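Local atomic coordinates of extracellular protein 11-1 (Passalora fulva, PDB entry 6ZUS), a protein that is a zinc-binding avirulence effector of a fungal plant pathogen, from a family that interacts epistatically with plant resistance proteins. Residues Lys102-Thr105 and Glu106-Gly110; Tyr35-Phe38 and Asn39-Lys42; Lys121-Val125 and Gly126-Arg130. All blocks are in the same frame, centred on the assembly; numbering follows the deposited sequence.

The three contacts are local and come in series along the chain: interaction 2 at the end of helix 31-40, interaction 1 in helix 101-109, interaction 3 where a loop enters strand 127-138. Both helices pack on the antiparallel sheet ordered 57-64, 71-86, 6-20, 127-138. Interactions 1 and 2 have centres about 13 Å apart and touch directly: Val108 O lies 2.9 Å from Lys42 N, a probable hydrogen bond, and Leu109 packs on Trp41. Interactions 1 and 3, centres about 14 Å apart, meet where Thr105 and Leu109 rest on Ser129. Interactions 2 and 3 do not touch. Helix 101-109 thus bridges the chain just after helix 31-40 and strand 127-138, an outermost strand of the sheet.

Interaction 1 of 3, residues Lys102-Thr105 and Glu106-Gly110; sequences KPYT and ERVLG
Glu106, Arg107, Val108 and Leu109 each give their backbone N-H to the carbonyl four residues back, so that 102-109 make up nearly all of the short helix 101-109, which ends before Gly110. The shortest of these bonds, Leu109 N to Thr105 O, is 2.8 Å with an N-H...O angle of 168°. Gly110 N still reaches Glu106 O, but Gly110 leaves helical geometry with phi 79°. Among the side chains, Val108 CG2 sits over one face of the Tyr104 ring, 3.9 Å from its centroid and displaced toward CE1, a CH-pi contact. Tyr104 has CG anti to its N (chi1 168°), which swings the ring along the helix toward Val108, and its OH bonds Gln48. Lys102 NZ and Glu106 OE2 form a weak salt bridge at 3.4 Å; one water accepts from NZ at 3.1 Å and donates to OE2 at 2.7 Å. The Arg107 chain bends at chi3, bringing one guanidinium face over Tyr104 CA, while NE forms a salt bridge with Asp45 and NH1 bonds Asp98 O. Since OE2 also accepts from Trp113 N, the carboxylate oxygen is gripped from several directions, and the loose lysine link probably adds mainly electrostatic attraction.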
loop_
_atom_site.group_PDB
_atom_site.type_symbol
_atom_site.label_atom_id
_atom_site.label_comp_id
_atom_site.label_asym_id
_atom_site.label_seq_id
_atom_site.Cartn_x
_atom_site.Cartn_y
_atom_site.Cartn_z
ATOM N N LYS A 102 -1.262 9.252 -4.700
ATOM C CA LYS A 102 -0.185 8.612 -5.496
ATOM C C LYS A 102 1.208 8.905 -4.921
ATOM O O LYS A 102 1.936 7.975 -4.539
ATOM C CB LYS A 102 -0.307 9.017 -6.954
ATOM C CG LYS A 102 0.865 8.593 -7.800
ATOM C CD LYS A 102 0.651 9.097 -9.207
ATOM C CE LYS A 102 1.576 8.536 -10.256
ATOM N NZ LYS A 102 2.966 8.533 -9.792
ATOM N N PRO A 103 1.664 10.182 -4.839
ATOM C CA PRO A 103 3.016 10.475 -4.345
ATOM C C PRO A 103 3.177 10.013 -2.891
ATOM O O PRO A 103 4.266 9.504 -2.573
ATOM C CB PRO A 103 3.197 12.004 -4.529
ATOM C CG PRO A 103 1.807 12.536 -4.686
ATOM C CD PRO A 103 0.994 11.414 -5.322
ATOM N N TYR A 104 2.161 10.252 -2.046
ATOM C CA TYR A 104 2.201 9.837 -0.619
ATOM C C TYR A 104 2.464 8.322 -0.549
ATOM O O TYR A 104 3.364 7.878 0.166
ATOM C CB TYR A 104 0.923 10.231 0.113
ATOM C CG TYR A 104 0.777 9.585 1.463
ATOM C CD1 TYR A 104 1.459 10.033 2.594
ATOM C CD2 TYR A 104 -0.077 8.514 1.639
ATOM C CE1 TYR A 104 1.341 9.405 3.828
ATOM C CE2 TYR A 104 -0.208 7.871 2.859
ATOM C CZ TYR A 104 0.494 8.309 3.963
ATOM O OH TYR A 104 0.323 7.618 5.126
ATOM N N THR A 105 1.657 7.512 -1.246
ATOM C CA THR A 105 1.777 6.029 -1.233
ATOM C C THR A 105 3.179 5.630 -1.681
ATOM O O THR A 105 3.846 4.781 -1.043
ATOM C CB THR A 105 0.693 5.363 -2.098
ATOM O OG1 THR A 105 -0.583 5.792 -1.609
ATOM C CG2 THR A 105 0.890 3.858 -2.071
ATOM N N GLU A 106 3.663 6.232 -2.758
ATOM C CA GLU A 106 5.008 5.880 -3.293
ATOM C C GLU A 106 6.114 6.217 -2.284
ATOM O O GLU A 106 7.033 5.376 -2.147
ATOM C CB GLU A 106 5.214 6.536 -4.652
ATOM C CG GLU A 106 4.329 5.932 -5.686
ATOM C CD GLU A 106 4.531 6.506 -7.082
ATOM O OE1 GLU A 106 5.178 7.598 -7.150
ATOM O OE2 GLU A 106 4.125 5.846 -8.101
ATOM N N ARG A 107 5.997 7.330 -1.535
ATOM C CA ARG A 107 6.986 7.668 -0.459
ATOM C C ARG A 107 6.915 6.669 0.701
ATOM O O ARG A 107 7.965 6.226 1.176
ATOM C CB ARG A 107 6.818 9.104 0.044
ATOM C CG ARG A 107 7.168 10.142 -1.027
ATOM C CD ARG A 107 7.370 11.517 -0.406
ATOM N NE ARG A 107 6.227 11.926 0.414
ATOM C CZ ARG A 107 5.150 12.555 -0.041
ATOM N NH1 ARG A 107 5.095 12.957 -1.293
ATOM N NH2 ARG A 107 4.160 12.856 0.789
ATOM N N VAL A 108 5.719 6.310 1.133
ATOM C CA VAL A 108 5.510 5.492 2.354
ATOM C C VAL A 108 5.817 4.012 2.060
ATOM O O VAL A 108 6.427 3.361 2.936
ATOM C CB VAL A 108 4.078 5.741 2.873
ATOM C CG1 VAL A 108 3.628 4.684 3.862
ATOM C CG2 VAL A 108 3.996 7.152 3.455
ATOM N N LEU A 109 5.318 3.449 0.947
ATOM C CA LEU A 109 5.486 2.022 0.589
ATOM C C LEU A 109 6.765 1.818 -0.239
ATOM O O LEU A 109 7.280 0.661 -0.258
ATOM C CB LEU A 109 4.247 1.492 -0.157
ATOM C CG LEU A 109 3.160 0.885 0.736
ATOM C CD1 LEU A 109 2.591 1.910 1.701
ATOM C CD2 LEU A 109 2.031 0.243 -0.049
ATOM N N GLY A 110 7.245 2.834 -0.966
ATOM C CA GLY A 110 8.525 2.739 -1.701
ATOM C C GLY A 110 8.417 1.975 -2.998
ATOM O O GLY A 110 9.473 1.528 -3.528
HETATM O O HOH W 1 2.703 5.541 -10.335
#

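Interaction 2 of 3, residues Tyr35-Phe38 and Asn39-Lys42; sequences YQQF and NLWK
Phe38 meets Trp41 edge to face: the CD1-CE1 side of the phenyl ring stands over the indole six-membered ring, with centroids 4.9 Å apart and planes at 65°. The nearest carbons, Phe38 CD1 and Trp41 CE3, are 3.6 Å apart. Over the five-membered ring lies Phe38 CA, 3.8 Å from its centroid and close to the normal, so one indole face is covered by both the ring and the backbone of the same residue. Trp41 CG lies anti to its own carbonyl carbon (chi1 -60°), turning the indole back toward Phe38. On another flank, Asn39 OD1 approaches the rim of the Tyr35 ring, 4.0 Å from CD1, and also lies 3.6 Å from Phe38 CD2. Leu40 CD1 touches the amide oxygen of Gln37.

The backbone sets these positions. Asn39 N bonds Tyr35 O at 2.9 Å, an i to i+4 link; Leu40 N then bonds Gln37 O, with only a weak bond to Gln36 O, and Trp41 N bonds Phe38 O at 3.0 Å. Hydrogen bonds to the third residue back thus tighten the last turn before the chain becomes extended at Trp41. Trp41 NE1 is buried without a polar partner. Lys43 NZ bonds the carbonyls of Phe38 and Trp41 and makes a cation-pi contact with the phenyl ring.

Phe38, near the end of helix 31-40, and Trp41, just after it, press onto Val78 and Ala80 of strand 71-86; Trp41 also reaches Leu11 of strand 6-20, and Lys42 pairs through its backbone with Val108 of helix 101-109.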
loop_
_atom_site.group_PDB
_atom_site.type_symbol
_atom_site.label_atom_id
_atom_site.label_comp_id
_atom_site.label_asym_id
_atom_site.label_seq_id
_atom_site.Cartn_x
_atom_site.Cartn_y
_atom_site.Cartn_z
ATOM N N TYR A 35 4.043 -9.204 7.048
ATOM C CA TYR A 35 4.015 -8.288 8.224
ATOM C C TYR A 35 5.366 -7.552 8.287
ATOM O O TYR A 35 5.394 -6.314 8.558
ATOM C CB TYR A 35 3.535 -9.034 9.484
ATOM C CG TYR A 35 2.554 -8.194 10.268
ATOM C CD1 TYR A 35 3.024 -7.069 10.975
ATOM C CD2 TYR A 35 1.188 -8.418 10.246
ATOM C CE1 TYR A 35 2.187 -6.228 11.703
ATOM C CE2 TYR A 35 0.328 -7.558 10.945
ATOM C CZ TYR A 35 0.822 -6.468 11.687
ATOM O OH TYR A 35 0.019 -5.575 12.377
ATOM N N GLN A 36 6.489 -8.193 7.949
ATOM C CA GLN A 36 7.803 -7.519 7.996
ATOM C C GLN A 36 7.847 -6.457 6.898
ATOM O O GLN A 36 8.510 -5.435 7.094
ATOM C CB GLN A 36 9.022 -8.415 7.761
ATOM C CG GLN A 36 9.287 -9.463 8.828
ATOM C CD GLN A 36 10.479 -10.323 8.471
ATOM O OE1 GLN A 36 10.406 -11.205 7.602
ATOM N NE2 GLN A 36 11.596 -10.076 9.147
ATOM N N GLN A 37 7.237 -6.720 5.755
ATOM C CA GLN A 37 7.165 -5.665 4.692
ATOM C C GLN A 37 6.393 -4.470 5.249
ATOM O O GLN A 37 6.865 -3.327 5.095
ATOM C CB GLN A 37 6.574 -6.230 3.395
ATOM C CG GLN A 37 7.613 -7.103 2.673
ATOM C CD GLN A 37 8.800 -6.379 2.084
ATOM O OE1 GLN A 37 8.850 -5.161 1.950
ATOM N NE2 GLN A 37 9.756 -7.142 1.585
ATOM N N PHE A 38 5.253 -4.709 5.897
ATOM C CA PHE A 38 4.477 -3.615 6.523
ATOM C C PHE A 38 5.375 -2.823 7.496
ATOM O O PHE A 38 5.360 -1.580 7.516
ATOM C CB PHE A 38 3.219 -4.132 7.203
ATOM C CG PHE A 38 2.569 -3.102 8.078
ATOM C CD1 PHE A 38 1.787 -2.099 7.527
ATOM C CD2 PHE A 38 2.790 -3.105 9.453
ATOM C CE1 PHE A 38 1.214 -1.136 8.327
ATOM C CE2 PHE A 38 2.201 -2.149 10.259
ATOM C CZ PHE A 38 1.443 -1.151 9.693
ATOM N N ASN A 39 6.158 -3.508 8.311
ATOM C CA ASN A 39 7.064 -2.854 9.298
ATOM C C ASN A 39 8.069 -1.928 8.596
ATOM O O ASN A 39 8.504 -0.983 9.229
ATOM C CB ASN A 39 7.757 -3.893 10.179
ATOM C CG ASN A 39 6.784 -4.567 11.133
ATOM O OD1 ASN A 39 5.666 -4.080 11.368
ATOM N ND2 ASN A 39 7.214 -5.688 11.690
ATOM N N LEU A 40 8.409 -2.147 7.306
ATOM C CA LEU A 40 9.355 -1.259 6.575
ATOM C C LEU A 40 8.683 -0.006 6.013
ATOM O O LEU A 40 9.404 0.906 5.568
ATOM C CB LEU A 40 9.959 -2.058 5.431
ATOM C CG LEU A 40 10.900 -3.175 5.875
ATOM C CD1 LEU A 40 11.306 -4.029 4.673
ATOM C CD2 LEU A 40 12.125 -2.568 6.572
ATOM N N TRP A 41 7.354 0.042 5.943
ATOM C CA TRP A 41 6.666 1.271 5.472
ATOM C C TRP A 41 7.129 2.459 6.317
ATOM O O TRP A 41 7.295 2.295 7.550
ATOM C CB TRP A 41 5.136 1.177 5.512
ATOM C CG TRP A 41 4.517 0.103 4.682
ATOM C CD1 TRP A 41 5.126 -0.859 3.931
ATOM C CD2 TRP A 41 3.102 -0.110 4.573
ATOM N NE1 TRP A 41 4.174 -1.641 3.332
ATOM C CE2 TRP A 41 2.922 -1.215 3.720
ATOM C CE3 TRP A 41 1.971 0.531 5.115
ATOM C CZ2 TRP A 41 1.634 -1.697 3.419
ATOM C CZ3 TRP A 41 0.714 0.085 4.773
ATOM C CH2 TRP A 41 0.548 -1.018 3.934
ATOM N N LYS A 42 7.331 3.596 5.672
ATOM C CA LYS A 42 7.730 4.855 6.348
ATOM C C LYS A 42 6.532 5.373 7.143
ATOM O O LYS A 42 5.486 5.696 6.537
ATOM C CB LYS A 42 8.088 5.987 5.387
ATOM C CG LYS A 42 9.390 5.878 4.622
ATOM C CD LYS A 42 9.574 7.147 3.754
ATOM C CE LYS A 42 10.770 7.067 2.806
ATOM N NZ LYS A 42 10.823 8.213 1.858
#

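Interaction 3 of 3, residues Lys121-Val125 and Gly126-Arg130; sequences KDIYV and GYYSR
Apolar and CH-pi packing of Ile123 against Tyr128 carries this contact. Ile123 CG2 lies over the middle of the tyrosine ring, 3.6 Å from its centroid and 13° off the normal. The other branch of the isoleucine reaches past the CD2-CE2 rim on the same face, with CD1 3.7 Å from Tyr128 CE2. Tyr128 holds CG between its backbone N and carbonyl carbon (chi1 55°), an arrangement that folds the ring back over the preceding loop. Val125 CG2 adds a lighter touch, 4.0 Å from Tyr128 CB.

A second kind of packing sets a methyl against a charged group: Ile123 CD1 covers one face of the Arg130 guanidinium, 3.4 Å from NH2. The arginine chain bends at chi2, and its NE comes to the edge of the Tyr128 ring, in the ring plane.

The polar bonds of these groups go to residues outside 121-130. Arg130 NH2 forms a salt bridge with Asp120 OD1, and Tyr128 OH is hydrogen-bonded with Asp120 OD1 and Gln16 OE1. Arg130 NH1 bonds the carbonyls of Glu118 and Tyr114, so the guanidinium is fixed at both terminal nitrogens. Tyr127 stacks on zinc-binding His15, its side chain about 4 Å from a bound zinc ion.

Strand 127-138, an outermost strand of the sheet, begins here and pairs with strand 6-20 through Tyr128 with Val14 and Arg130 with Lys12, while Ser129 packs against helix 101-109.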
loop_
_atom_site.group_PDB
_atom_site.type_symbol
_atom_site.label_atom_id
_atom_site.label_comp_id
_atom_site.label_asym_id
_atom_site.label_seq_id
_atom_site.Cartn_x
_atom_site.Cartn_y
_atom_site.Cartn_z
ATOM N N LYS A 121 -4.127 -8.289 -12.993
ATOM C CA LYS A 121 -3.789 -9.069 -14.219
ATOM C C LYS A 121 -3.203 -8.171 -15.314
ATOM O O LYS A 121 -2.650 -8.711 -16.298
ATOM C CB LYS A 121 -5.008 -9.820 -14.762
ATOM C CG LYS A 121 -6.172 -8.967 -15.225
ATOM C CD LYS A 121 -7.213 -9.830 -15.871
ATOM C CE LYS A 121 -8.412 -9.053 -16.340
ATOM N NZ LYS A 121 -8.035 -8.125 -17.424
ATOM N N ASP A 122 -3.449 -6.868 -15.233
ATOM C CA ASP A 122 -2.983 -5.871 -16.226
ATOM C C ASP A 122 -1.751 -5.087 -15.699
ATOM O O ASP A 122 -1.446 -4.021 -16.251
ATOM C CB ASP A 122 -4.176 -4.995 -16.603
ATOM C CG ASP A 122 -5.255 -5.829 -17.257
ATOM O OD1 ASP A 122 -4.905 -6.565 -18.235
ATOM O OD2 ASP A 122 -6.403 -5.795 -16.773
ATOM N N ILE A 123 -1.093 -5.567 -14.647
ATOM C CA ILE A 123 0.108 -4.919 -14.041
ATOM C C ILE A 123 1.246 -5.917 -14.198
ATOM O O ILE A 123 1.095 -7.045 -13.737
ATOM C CB ILE A 123 -0.107 -4.452 -12.577
ATOM C CG1 ILE A 123 -1.194 -3.364 -12.515
ATOM C CG2 ILE A 123 1.194 -3.984 -11.930
ATOM C CD1 ILE A 123 -1.664 -2.998 -11.119
ATOM N N TYR A 124 2.370 -5.459 -14.764
ATOM C CA TYR A 124 3.460 -6.391 -15.152
ATOM C C TYR A 124 4.769 -6.118 -14.390
ATOM O O TYR A 124 5.710 -6.873 -14.608
ATOM C CB TYR A 124 3.653 -6.320 -16.666
ATOM C CG TYR A 124 2.373 -6.596 -17.430
ATOM C CD1 TYR A 124 1.848 -7.881 -17.525
ATOM C CD2 TYR A 124 1.654 -5.554 -17.993
ATOM C CE1 TYR A 124 0.655 -8.118 -18.201
ATOM C CE2 TYR A 124 0.459 -5.772 -18.664
ATOM C CZ TYR A 124 -0.045 -7.057 -18.767
ATOM O OH TYR A 124 -1.231 -7.237 -19.441
ATOM N N VAL A 125 4.844 -5.120 -13.512
ATOM C CA VAL A 125 6.024 -4.925 -12.618
ATOM C C VAL A 125 5.805 -5.872 -11.436
ATOM O O VAL A 125 4.645 -6.206 -11.116
ATOM C CB VAL A 125 6.196 -3.449 -12.211
ATOM C CG1 VAL A 125 6.301 -2.582 -13.463
ATOM C CG2 VAL A 125 5.085 -2.937 -11.301
ATOM N N GLY A 126 6.846 -6.349 -10.818
ATOM C CA GLY A 126 6.609 -7.407 -9.814
ATOM C C GLY A 126 6.070 -6.787 -8.514
ATOM O O GLY A 126 5.202 -7.392 -7.851
ATOM N N TYR A 127 6.630 -5.645 -8.119
ATOM C CA TYR A 127 6.353 -4.998 -6.824
ATOM C C TYR A 127 5.656 -3.695 -7.102
ATOM O O TYR A 127 6.187 -2.898 -7.938
ATOM C CB TYR A 127 7.636 -4.709 -6.078
ATOM C CG TYR A 127 8.368 -5.939 -5.622
ATOM C CD1 TYR A 127 9.259 -6.574 -6.453
ATOM C CD2 TYR A 127 8.184 -6.445 -4.344
ATOM C CE1 TYR A 127 9.972 -7.676 -6.037
ATOM C CE2 TYR A 127 8.896 -7.537 -3.912
ATOM C CZ TYR A 127 9.796 -8.160 -4.758
ATOM O OH TYR A 127 10.477 -9.249 -4.270
ATOM N N TYR A 128 4.552 -3.426 -6.386
ATOM C CA TYR A 128 3.784 -2.177 -6.616
ATOM C C TYR A 128 2.924 -1.900 -5.380
ATOM O O TYR A 128 2.850 -2.738 -4.431
ATOM C CB TYR A 128 2.994 -2.216 -7.930
ATOM C CG TYR A 128 2.030 -3.377 -8.131
ATOM C CD1 TYR A 128 2.504 -4.602 -8.577
ATOM C CD2 TYR A 128 0.653 -3.287 -7.870
ATOM C CE1 TYR A 128 1.664 -5.689 -8.761
ATOM C CE2 TYR A 128 -0.201 -4.384 -8.028
ATOM C CZ TYR A 128 0.303 -5.583 -8.509
ATOM O OH TYR A 128 -0.525 -6.642 -8.736
ATOM N N SER A 129 2.311 -0.732 -5.443
ATOM C CA SER A 129 1.503 -0.190 -4.331
ATOM C C SER A 129 0.117 0.207 -4.833
ATOM O O SER A 129 -0.077 0.504 -6.036
ATOM C CB SER A 129 2.211 0.972 -3.666
ATOM O OG SER A 129 2.322 2.060 -4.542
ATOM N N ARG A 130 -0.823 0.162 -3.903
ATOM C CA ARG A 130 -2.197 0.693 -4.020
ATOM C C ARG A 130 -2.374 1.721 -2.897
ATOM O O ARG A 130 -1.838 1.537 -1.756
ATOM C CB ARG A 130 -3.264 -0.387 -3.890
ATOM C CG ARG A 130 -3.034 -1.602 -4.773
ATOM C CD ARG A 130 -3.221 -1.188 -6.229
ATOM N NE ARG A 130 -3.473 -2.377 -7.014
ATOM C CZ ARG A 130 -3.957 -2.384 -8.258
ATOM N NH1 ARG A 130 -4.216 -1.246 -8.874
ATOM N NH2 ARG A 130 -4.188 -3.531 -8.863
#